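Local coordinates for protein methylxanthine N1-demethylase NdmA (Pseudomonas putida, PDB 6ICN) that catalyses the N1-demethylation of caffeine to theobromine and formaldehyde, as the Rieske oxygenase of the first step of caffeine degradation in this bacterium, at residues L64-L69 and I141-D146; D71-M76 and C134-G139; D78-R83 and W104-H109. All coordinates share one frame; numbering follows the deposited sequence.

Interaction 1: residues L64-L69 and I141-D146; sequences LVVAKL and IWIRLD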
loop_
_atom_site.group_PDB
_atom_site.type_symbol
_atom_site.label_atom_id
_atom_site.label_comp_id
_atom_site.label_asym_id
_atom_site.label_seq_id
_atom_site.Cartn_x
_atom_site.Cartn_y
_atom_site.Cartn_z
ATOM N N LEU A 64 -25.719 -7.427 15.606
ATOM C CA LEU A 64 -25.957 -8.501 16.557
ATOM C C LEU A 64 -24.640 -9.123 16.998
ATOM O O LEU A 64 -23.596 -8.930 16.367
ATOM C CB LEU A 64 -26.843 -9.577 15.925
ATOM C CG LEU A 64 -28.123 -9.102 15.233
ATOM C CD1 LEU A 64 -28.833 -10.255 14.543
ATOM C CD2 LEU A 64 -29.037 -8.381 16.221
ATOM N N VAL A 65 -24.690 -9.886 18.088
ATOM C CA VAL A 65 -23.539 -10.655 18.544
ATOM C C VAL A 65 -23.986 -12.091 18.786
ATOM O O VAL A 65 -25.066 -12.327 19.346
ATOM C CB VAL A 65 -22.919 -10.022 19.809
ATOM C CG1 VAL A 65 -23.972 -9.904 20.939
ATOM C CG2 VAL A 65 -21.689 -10.795 20.261
ATOM N N VAL A 66 -23.169 -13.042 18.345
ATOM C CA VAL A 66 -23.415 -14.470 18.535
ATOM C C VAL A 66 -22.353 -15.022 19.473
ATOM O O VAL A 66 -21.171 -14.668 19.363
ATOM C CB VAL A 66 -23.401 -15.231 17.198
ATOM C CG1 VAL A 66 -23.491 -16.734 17.421
ATOM C CG2 VAL A 66 -24.573 -14.773 16.310
ATOM N N ALA A 67 -22.768 -15.912 20.382
ATOM C CA ALA A 67 -21.828 -16.553 21.297
ATOM C C ALA A 67 -22.349 -17.938 21.647
ATOM O O ALA A 67 -23.565 -18.181 21.620
ATOM C CB ALA A 67 -21.619 -15.733 22.580
ATOM N N LYS A 68 -21.426 -18.836 21.989
ATOM C CA LYS A 68 -21.784 -20.163 22.493
ATOM C C LYS A 68 -21.796 -20.102 24.016
ATOM O O LYS A 68 -20.742 -20.014 24.654
ATOM C CB LYS A 68 -20.810 -21.214 21.967
ATOM C CG LYS A 68 -21.110 -22.619 22.502
ATOM C CD LYS A 68 -21.692 -23.502 21.438
ATOM C CE LYS A 68 -22.162 -24.837 22.008
ATOM N NZ LYS A 68 -21.059 -25.644 22.565
ATOM N N LEU A 69 -22.991 -20.093 24.602
ATOM C CA LEU A 69 -23.179 -19.961 26.048
ATOM C C LEU A 69 -23.651 -21.316 26.565
ATOM O O LEU A 69 -24.813 -21.693 26.369
ATOM C CB LEU A 69 -24.187 -18.865 26.378
ATOM C CG LEU A 69 -23.821 -17.472 25.863
ATOM C CD1 LEU A 69 -24.839 -16.457 26.403
ATOM C CD2 LEU A 69 -22.396 -17.085 26.298
ATOM N N ILE A 141 -24.900 -20.807 11.442
ATOM C CA ILE A 141 -25.661 -20.205 12.535
ATOM C C ILE A 141 -26.767 -19.368 11.915
ATOM O O ILE A 141 -26.492 -18.498 11.068
ATOM C CB ILE A 141 -24.766 -19.334 13.438
ATOM C CG1 ILE A 141 -23.636 -20.159 14.044
ATOM C CG2 ILE A 141 -25.605 -18.637 14.508
ATOM C CD1 ILE A 141 -24.120 -21.279 14.898
ATOM N N TRP A 142 -28.015 -19.621 12.338
ATOM C CA TRP A 142 -29.201 -18.987 11.775
ATOM C C TRP A 142 -29.889 -18.116 12.817
ATOM O O TRP A 142 -29.975 -18.492 13.989
ATOM C CB TRP A 142 -30.200 -20.044 11.294
ATOM C CG TRP A 142 -29.656 -21.025 10.325
ATOM C CD1 TRP A 142 -28.879 -22.125 10.601
ATOM C CD2 TRP A 142 -29.866 -21.022 8.910
ATOM N NE1 TRP A 142 -28.589 -22.796 9.431
ATOM C CE2 TRP A 142 -29.170 -22.130 8.382
ATOM C CE3 TRP A 142 -30.538 -20.158 8.028
ATOM C CZ2 TRP A 142 -29.167 -22.433 7.020
ATOM C CZ3 TRP A 142 -30.536 -20.459 6.685
ATOM C CH2 TRP A 142 -29.851 -21.584 6.189
ATOM N N ILE A 143 -30.386 -16.950 12.400
ATOM C CA ILE A 143 -31.080 -16.025 13.288
ATOM C C ILE A 143 -32.426 -15.637 12.685
ATOM O O ILE A 143 -32.521 -15.355 11.486
ATOM C CB ILE A 143 -30.238 -14.760 13.572
ATOM C CG1 ILE A 143 -29.007 -15.129 14.402
ATOM C CG2 ILE A 143 -31.068 -13.706 14.319
ATOM C CD1 ILE A 143 -28.066 -13.937 14.607
ATOM N N ARG A 144 -33.476 -15.626 13.521
ATOM C CA ARG A 144 -34.771 -15.066 13.132
ATOM C C ARG A 144 -35.051 -13.855 14.007
ATOM O O ARG A 144 -35.195 -13.986 15.230
ATOM C CB ARG A 144 -35.905 -16.088 13.262
ATOM C CG ARG A 144 -37.280 -15.490 12.883
ATOM C CD ARG A 144 -38.350 -16.574 12.855
ATOM N NE ARG A 144 -38.490 -17.240 14.156
ATOM C CZ ARG A 144 -39.244 -18.316 14.360
ATOM N NH1 ARG A 144 -39.936 -18.846 13.358
ATOM N NH2 ARG A 144 -39.326 -18.858 15.570
ATOM N N LEU A 145 -35.141 -12.679 13.379
ATOM C CA LEU A 145 -35.258 -11.448 14.155
ATOM C C LEU A 145 -36.642 -11.282 14.770
ATOM O O LEU A 145 -36.765 -10.768 15.888
ATOM C CB LEU A 145 -34.928 -10.241 13.281
ATOM C CG LEU A 145 -33.442 -10.098 12.939
ATOM C CD1 LEU A 145 -33.269 -9.060 11.854
ATOM C CD2 LEU A 145 -32.654 -9.712 14.186
ATOM N N ASP A 146 -37.687 -11.650 14.039
ATOM C CA ASP A 146 -39.068 -11.532 14.506
ATOM C C ASP A 146 -39.694 -12.922 14.510
ATOM O O ASP A 146 -39.881 -13.540 13.448
ATOM C CB ASP A 146 -39.866 -10.572 13.624
ATOM C CG ASP A 146 -41.177 -10.142 14.268
ATOM O OD1 ASP A 146 -41.790 -10.982 14.951
ATOM O OD2 ASP A 146 -41.580 -8.964 14.116
#
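Strand 64-69 and strand 141-144 pass each other with their axes 10.0 Å apart and their directions 126° from parallel, and the closest CA pair, Val-66 and Ile-141, stands 8.6 Å apart. Both belong to the antiparallel six-stranded sheet of the Rieske domain, but strands 72-77 and 131-137 separate them in its order, so they face each other across the inside of the curled sheet and meet through side chains alone. Leu-64, Val-66, Ile-141 and Ile-143 all turn their CB atoms toward the other strand. Val-66 splits its two methyls between the two isoleucines: its CG1, placed opposite the backbone N (chi1 173°), lies 4.1 Å from Ile-141 CG2, while its CG2 is 4.0 Å from Ile-143 CD1. In both pairs the side chains run past one another in opposite directions. Leu-64 and Ile-143 instead meet tip to tip. The outer chain of Ile-143 is stretched out, chi2 175°, and this carries CD1 far enough from its own strand to serve Leu-64 and Val-66 together. Two residues on, Leu-145 starts out aimed aside, yet its CD2 end swings back toward Leu-64. All five residues are buried, and the cluster is continued by the intervening strands: Phe-132 packs on Leu-64 and Leu-145, Ala-75 on Ile-143, and Tyr-73 and Cys-134 on Ile-141. The meeting is wholly methyl on methyl, and its busiest atom is Leu-64 CD1, which sits 3.8 Å from Ile-143 CD1 and 3.9 Å from Leu-145 CD2.

Interaction 2: residues D71-M76 and C134-G139; sequences DEYVAM and CEERYG
Strands 72-77 and 131-137 are the central neighbours in the antiparallel sheet of the Rieske domain, and here, where Tyr-73 and Ala-75 meet Cys-134, they are drawing apart. The backbones still pair where Ala-75 meets Phe-132, but the strand axes stand at 135° and side chains take over the contact. Cys-134 fits between its two partners: its CB is 3.8 Å from Ala-75 CB, and its SG, swung to the side opposite the backbone N, approaches Tyr-73 CB at 4.1 Å. Farther along, Tyr-73 CE2 comes within 3.6 Å of Glu-136 CB, an oblique approach with the ring running alongside the glutamate chain in the same direction. Only the base of Glu-136 is used on the tyrosine. A bend at its chi2 (-82°) sends the carboxylate off to the tight turn that follows, where OE1 accepts the N-H of Gly-139 at 2.8 Å, nearly along its C-O axis and with 158° at the hydrogen. Tyr-138 and Gly-139 have the positive backbone angles of a type I' turn, joining this strand to strand 140-144; at Gly-139 a side chain would press on the preceding carbonyl. Val-41 and Leu-44 of helix 41-47 pack on the tyrosine as well. Across the strands themselves the chemistry is apolar: Tyr-73 O and Cys-134 O approach to 3.4 Å, but two acceptors cannot bond, so cohesion here rests on the cysteine, alanine and ring contacts, while OE1 of the glutamate serves the turn of its own hairpin.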
loop_
_atom_site.group_PDB
_atom_site.type_symbol
_atom_site.label_atom_id
_atom_site.label_comp_id
_atom_site.label_asym_id
_atom_site.label_seq_id
_atom_site.Cartn_x
_atom_site.Cartn_y
_atom_site.Cartn_z
ATOM N N ASP A 71 -24.443 -24.926 26.251
ATOM C CA ASP A 71 -24.740 -25.788 25.119
ATOM C C ASP A 71 -25.533 -25.083 24.020
ATOM O O ASP A 71 -25.952 -25.734 23.061
ATOM C CB ASP A 71 -25.501 -27.031 25.601
ATOM C CG ASP A 71 -24.606 -28.010 26.336
ATOM O OD1 ASP A 71 -23.433 -28.169 25.925
ATOM O OD2 ASP A 71 -25.070 -28.625 27.322
ATOM N N GLU A 72 -25.728 -23.774 24.129
ATOM C CA GLU A 72 -26.660 -23.040 23.291
ATOM C C GLU A 72 -25.912 -21.977 22.497
ATOM O O GLU A 72 -25.064 -21.278 23.047
ATOM C CB GLU A 72 -27.742 -22.370 24.158
ATOM C CG GLU A 72 -28.819 -21.633 23.388
ATOM C CD GLU A 72 -29.914 -21.038 24.283
ATOM O OE1 GLU A 72 -30.702 -20.203 23.763
ATOM O OE2 GLU A 72 -29.981 -21.400 25.486
ATOM N N TYR A 73 -26.262 -21.838 21.218
ATOM C CA TYR A 73 -25.889 -20.644 20.463
ATOM C C TYR A 73 -26.913 -19.540 20.706
ATOM O O TYR A 73 -28.127 -19.747 20.528
ATOM C CB TYR A 73 -25.781 -20.962 18.966
ATOM C CG TYR A 73 -24.667 -21.937 18.655
ATOM C CD1 TYR A 73 -23.337 -21.520 18.616
ATOM C CD2 TYR A 73 -24.938 -23.282 18.436
ATOM C CE1 TYR A 73 -22.323 -22.417 18.340
ATOM C CE2 TYR A 73 -23.924 -24.190 18.168
ATOM C CZ TYR A 73 -22.616 -23.745 18.119
ATOM O OH TYR A 73 -21.619 -24.645 17.859
ATOM N N VAL A 74 -26.426 -18.370 21.117
ATOM C CA VAL A 74 -27.260 -17.244 21.517
ATOM C C VAL A 74 -26.936 -16.041 20.648
ATOM O O VAL A 74 -25.760 -15.775 20.363
ATOM C CB VAL A 74 -27.062 -16.900 23.007
ATOM C CG1 VAL A 74 -27.859 -15.670 23.400
ATOM C CG2 VAL A 74 -27.441 -18.104 23.887
ATOM N N ALA A 75 -27.982 -15.316 20.242
ATOM C CA ALA A 75 -27.859 -14.049 19.521
ATOM C C ALA A 75 -28.498 -12.922 20.331
ATOM O O ALA A 75 -29.657 -13.035 20.760
ATOM C CB ALA A 75 -28.508 -14.155 18.132
ATOM N N MET A 76 -27.743 -11.843 20.551
ATOM C CA MET A 76 -28.229 -10.657 21.261
ATOM C C MET A 76 -27.940 -9.433 20.407
ATOM O O MET A 76 -27.080 -9.467 19.527
ATOM C CB MET A 76 -27.544 -10.464 22.628
ATOM C CG MET A 76 -27.683 -11.595 23.605
ATOM S SD MET A 76 -26.793 -11.137 25.103
ATOM C CE MET A 76 -26.411 -12.780 25.713
ATOM N N CYS A 134 -32.029 -18.202 17.698
ATOM C CA CYS A 134 -30.711 -18.493 17.139
ATOM C C CYS A 134 -30.466 -19.992 17.225
ATOM O O CYS A 134 -30.575 -20.564 18.314
ATOM C CB CYS A 134 -29.623 -17.743 17.913
ATOM S SG CYS A 134 -27.963 -17.984 17.224
ATOM N N GLU A 135 -30.131 -20.620 16.098
ATOM C CA GLU A 135 -29.889 -22.059 16.038
ATOM C C GLU A 135 -28.766 -22.382 15.064
ATOM O O GLU A 135 -28.624 -21.735 14.017
ATOM C CB GLU A 135 -31.121 -22.853 15.564
ATOM C CG GLU A 135 -32.326 -22.712 16.453
ATOM C CD GLU A 135 -32.201 -23.533 17.719
ATOM O OE1 GLU A 135 -31.446 -24.539 17.711
ATOM O OE2 GLU A 135 -32.857 -23.166 18.718
ATOM N N GLU A 136 -28.000 -23.422 15.394
ATOM C CA GLU A 136 -27.090 -24.040 14.439
ATOM C C GLU A 136 -27.824 -25.101 13.628
ATOM O O GLU A 136 -28.620 -25.882 14.166
ATOM C CB GLU A 136 -25.883 -24.674 15.144
ATOM C CG GLU A 136 -24.873 -25.349 14.194
ATOM C CD GLU A 136 -25.259 -26.779 13.757
ATOM O OE1 GLU A 136 -24.976 -27.173 12.604
ATOM O OE2 GLU A 136 -25.833 -27.535 14.573
ATOM N N ARG A 137 -27.567 -25.111 12.324
ATOM C CA ARG A 137 -28.021 -26.190 11.457
ATOM C C ARG A 137 -27.117 -26.229 10.233
ATOM O O ARG A 137 -26.796 -25.179 9.665
ATOM C CB ARG A 137 -29.498 -26.025 11.042
ATOM C CG ARG A 137 -30.075 -27.335 10.470
ATOM C CD ARG A 137 -31.613 -27.371 10.429
ATOM N NE ARG A 137 -32.222 -27.269 11.755
ATOM C CZ ARG A 137 -33.530 -27.143 11.958
ATOM N NH1 ARG A 137 -34.358 -27.131 10.922
ATOM N NH2 ARG A 137 -34.011 -27.037 13.189
ATOM N N TYR A 138 -26.691 -27.433 9.851
ATOM C CA TYR A 138 -25.850 -27.663 8.671
ATOM C C TYR A 138 -24.483 -27.019 8.787
ATOM O O TYR A 138 -23.795 -26.862 7.773
ATOM C CB TYR A 138 -26.502 -27.158 7.374
ATOM C CG TYR A 138 -27.964 -27.481 7.239
ATOM C CD1 TYR A 138 -28.437 -28.771 7.463
ATOM C CD2 TYR A 138 -28.875 -26.490 6.892
ATOM C CE1 TYR A 138 -29.787 -29.072 7.323
ATOM C CE2 TYR A 138 -30.227 -26.784 6.751
ATOM C CZ TYR A 138 -30.669 -28.072 6.981
ATOM O OH TYR A 138 -32.000 -28.380 6.842
ATOM N N GLY A 139 -24.045 -26.645 9.993
ATOM C CA GLY A 139 -22.763 -25.974 10.106
ATOM C C GLY A 139 -22.834 -24.469 9.948
ATOM O O GLY A 139 -21.781 -23.804 9.902
#

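Interaction 3: residues D78-R83 and W104-H109; sequences DRCAHR and WQYDTH. With FES (Fe2/s2 (inorganic) cluster), chain D.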
loop_
_atom_site.group_PDB
_atom_site.type_symbol
_atom_site.label_atom_id
_atom_site.label_comp_id
_atom_site.label_asym_id
_atom_site.label_seq_id
_atom_site.Cartn_x
_atom_site.Cartn_y
_atom_site.Cartn_z
ATOM N N ASP A 78 -25.934 -6.277 19.663
ATOM C CA ASP A 78 -24.544 -5.995 20.010
ATOM C C ASP A 78 -24.398 -4.613 20.658
ATOM O O ASP A 78 -23.727 -3.714 20.147
ATOM C CB ASP A 78 -23.680 -6.111 18.765
ATOM C CG ASP A 78 -22.204 -6.145 19.098
ATOM O OD1 ASP A 78 -21.866 -6.253 20.289
ATOM O OD2 ASP A 78 -21.391 -6.055 18.153
ATOM N N ARG A 79 -25.039 -4.450 21.816
ATOM C CA ARG A 79 -25.110 -3.132 22.454
ATOM C C ARG A 79 -25.468 -3.328 23.919
ATOM O O ARG A 79 -26.601 -3.721 24.228
ATOM C CB ARG A 79 -26.138 -2.256 21.755
ATOM C CG ARG A 79 -26.194 -0.836 22.294
ATOM C CD ARG A 79 -27.248 -0.014 21.540
ATOM N NE ARG A 79 -27.347 1.290 22.168
ATOM C CZ ARG A 79 -28.393 1.734 22.856
ATOM N NH1 ARG A 79 -29.500 1.003 22.973
ATOM N NH2 ARG A 79 -28.333 2.935 23.417
ATOM N N CYS A 80 -24.507 -3.073 24.806
ATOM C CA CYS A 80 -24.744 -3.229 26.238
ATOM C C CYS A 80 -25.772 -2.219 26.741
ATOM O O CYS A 80 -25.785 -1.059 26.320
ATOM C CB CYS A 80 -23.417 -3.062 26.988
ATOM S SG CYS A 80 -23.528 -3.268 28.775
ATOM N N ALA A 81 -26.638 -2.664 27.669
ATOM C CA ALA A 81 -27.676 -1.785 28.215
ATOM C C ALA A 81 -27.119 -0.656 29.073
ATOM O O ALA A 81 -27.795 0.364 29.236
ATOM C CB ALA A 81 -28.668 -2.614 29.057
ATOM N N HIS A 82 -25.903 -0.807 29.610
ATOM C CA HIS A 82 -25.318 0.136 30.554
ATOM C C HIS A 82 -24.873 1.416 29.849
ATOM O O HIS A 82 -25.464 2.486 30.043
ATOM C CB HIS A 82 -24.142 -0.535 31.261
ATOM C CG HIS A 82 -23.455 0.342 32.259
ATOM N ND1 HIS A 82 -22.092 0.337 32.438
ATOM C CD2 HIS A 82 -23.940 1.249 33.133
ATOM C CE1 HIS A 82 -21.763 1.195 33.389
ATOM N NE2 HIS A 82 -22.869 1.761 33.830
ATOM N N ARG A 83 -23.821 1.315 29.027
ATOM C CA ARG A 83 -23.285 2.482 28.327
ATOM C C ARG A 83 -23.029 2.181 26.851
ATOM O O ARG A 83 -22.185 2.834 26.213
ATOM C CB ARG A 83 -22.001 2.987 29.017
ATOM C CG ARG A 83 -22.242 3.559 30.422
ATOM C CD ARG A 83 -23.087 4.836 30.313
ATOM N NE ARG A 83 -23.252 5.591 31.558
ATOM C CZ ARG A 83 -24.322 5.532 32.348
ATOM N NH1 ARG A 83 -25.332 4.709 32.062
ATOM N NH2 ARG A 83 -24.390 6.319 33.423
ATOM N N TRP A 104 -20.501 -6.107 32.961
ATOM C CA TRP A 104 -21.835 -6.683 33.164
ATOM C C TRP A 104 -21.941 -8.027 32.444
ATOM O O TRP A 104 -21.434 -8.194 31.336
ATOM C CB TRP A 104 -22.923 -5.747 32.635
ATOM C CG TRP A 104 -23.164 -4.502 33.431
ATOM C CD1 TRP A 104 -22.313 -3.897 34.318
ATOM C CD2 TRP A 104 -24.352 -3.700 33.403
ATOM N NE1 TRP A 104 -22.901 -2.755 34.831
ATOM C CE2 TRP A 104 -24.157 -2.629 34.294
ATOM C CE3 TRP A 104 -25.561 -3.790 32.706
ATOM C CZ2 TRP A 104 -25.126 -1.637 34.502
ATOM C CZ3 TRP A 104 -26.522 -2.809 32.915
ATOM C CH2 TRP A 104 -26.293 -1.747 33.802
ATOM N N GLN A 105 -22.609 -9.001 33.069
ATOM C CA GLN A 105 -22.722 -10.334 32.480
ATOM C C GLN A 105 -24.166 -10.616 32.094
ATOM O O GLN A 105 -25.067 -10.466 32.926
ATOM C CB GLN A 105 -22.238 -11.404 33.459
ATOM C CG GLN A 105 -20.785 -11.248 33.836
ATOM C CD GLN A 105 -20.302 -12.446 34.624
ATOM O OE1 GLN A 105 -21.108 -13.183 35.197
ATOM N NE2 GLN A 105 -18.992 -12.656 34.655
ATOM N N TYR A 106 -24.375 -11.032 30.849
ATOM C CA TYR A 106 -25.707 -11.318 30.323
ATOM C C TYR A 106 -25.923 -12.818 30.153
ATOM O O TYR A 106 -25.059 -13.525 29.618
ATOM C CB TYR A 106 -25.907 -10.614 28.982
ATOM C CG TYR A 106 -25.905 -9.119 29.117
ATOM C CD1 TYR A 106 -27.077 -8.442 29.397
ATOM C CD2 TYR A 106 -24.718 -8.386 28.989
ATOM C CE1 TYR A 106 -27.103 -7.060 29.529
ATOM C CE2 TYR A 106 -24.718 -6.986 29.123
ATOM C CZ TYR A 106 -25.920 -6.333 29.392
ATOM O OH TYR A 106 -25.982 -4.952 29.528
ATOM N N ASP A 107 -27.104 -13.302 30.579
ATOM C CA ASP A 107 -27.413 -14.720 30.429
ATOM C C ASP A 107 -28.008 -15.016 29.039
ATOM O O ASP A 107 -28.117 -14.140 28.173
ATOM C CB ASP A 107 -28.328 -15.187 31.578
ATOM C CG ASP A 107 -29.723 -14.564 31.553
ATOM O OD1 ASP A 107 -30.182 -14.055 30.505
ATOM O OD2 ASP A 107 -30.411 -14.633 32.621
ATOM N N THR A 108 -28.383 -16.282 28.806
ATOM C CA THR A 108 -28.895 -16.677 27.498
ATOM C C THR A 108 -30.186 -15.959 27.126
ATOM O O THR A 108 -30.565 -15.973 25.950
ATOM C CB THR A 108 -29.141 -18.184 27.432
ATOM O OG1 THR A 108 -30.120 -18.535 28.421
ATOM C CG2 THR A 108 -27.853 -18.953 27.668
ATOM N N HIS A 109 -30.886 -15.353 28.087
ATOM C CA HIS A 109 -32.097 -14.602 27.786
ATOM C C HIS A 109 -31.842 -13.112 27.626
ATOM O O HIS A 109 -32.802 -12.332 27.537
ATOM C CB HIS A 109 -33.166 -14.854 28.861
ATOM C CG HIS A 109 -33.900 -16.150 28.667
ATOM N ND1 HIS A 109 -34.926 -16.297 27.754
ATOM C CD2 HIS A 109 -33.745 -17.362 29.255
ATOM C CE1 HIS A 109 -35.370 -17.543 27.790
ATOM N NE2 HIS A 109 -34.673 -18.208 28.696
HETATM FE FE1 FES D . -21.284 -2.644 29.248
HETATM FE FE2 FES D . -20.778 -0.738 31.049
HETATM S S1 FES D . -21.074 -0.490 28.835
HETATM S S2 FES D . -20.833 -2.911 31.385
#
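His-82 and Trp-104 pack tightly beside the Rieske [2Fe-2S] cluster. The indole lies under the base of the histidine, with His-82 CB 3.4 Å from the centroid of its six-membered ring and only 7° off the normal, a CH-pi contact. The imidazole itself is tilted 20° from the indole and slid aside, so the two rings barely overlap. Arg-83 CG lies over the other face of the imidazole. The extended first torsion of His-82 (chi1 180°) brings ND1 to FE2 of the cluster at 2.2 Å; Cys-80 SG binds FE1 at 2.4 Å, and Cys-99 and His-102 complete the ligation. Sulfide S2 sits over a face of the indole, 3.4 Å from Trp-104 CD1. Tyr-106 reaches the same loop: its OH accepts the N-H of Ala-81 at 3.0 Å and stands 3.1 Å from Cys-80 SG, which meets the ring at its edge, in plane. The N-H of His-82 bonds to Cys-80 SG, at 3.5 Å. Were Trp-104 an alanine, the face offered to S2 and to the CB of His-82 would be lost, and a gap would probably open beside the cluster. The other end is looser: from Asp-107 the chain leaves the cluster in an Asx turn closed on the N-H of His-109, an exposed residue. Beyond the cluster, His-82 NE2 hydrogen-bonds to Asp-329 of the second subunit, consistent with electron transfer between subunits as in other Rieske oxygenases. The N-H at the cysteine sulfur, with the Tyr-106 hydroxyl nearby, would probably ease the thiolate charge and may help set the reduction potential.

In the fold
From the N terminus, strand 62-69 runs directly into strand 72-77 and then into the cluster loop 78-83. Interaction 3 closes first, when the chain returns at 104-109 after a short excursion through strands 91-93 and 96-98. Interaction 2 closes next, at 134-139, and interaction 1 last, at 141-146, so the three loops nest one within another and none cross. Interactions 1 and 2 share the six-stranded sheet: their first segments are adjacent strands, as are their second, joined by backbone bonds of Val-65 with Met-76 and Glu-135 with Trp-142. Interaction 3 belongs to the cluster-binding part, joined to that sheet by Met-76 against Tyr-106 and Leu-69 against Thr-108.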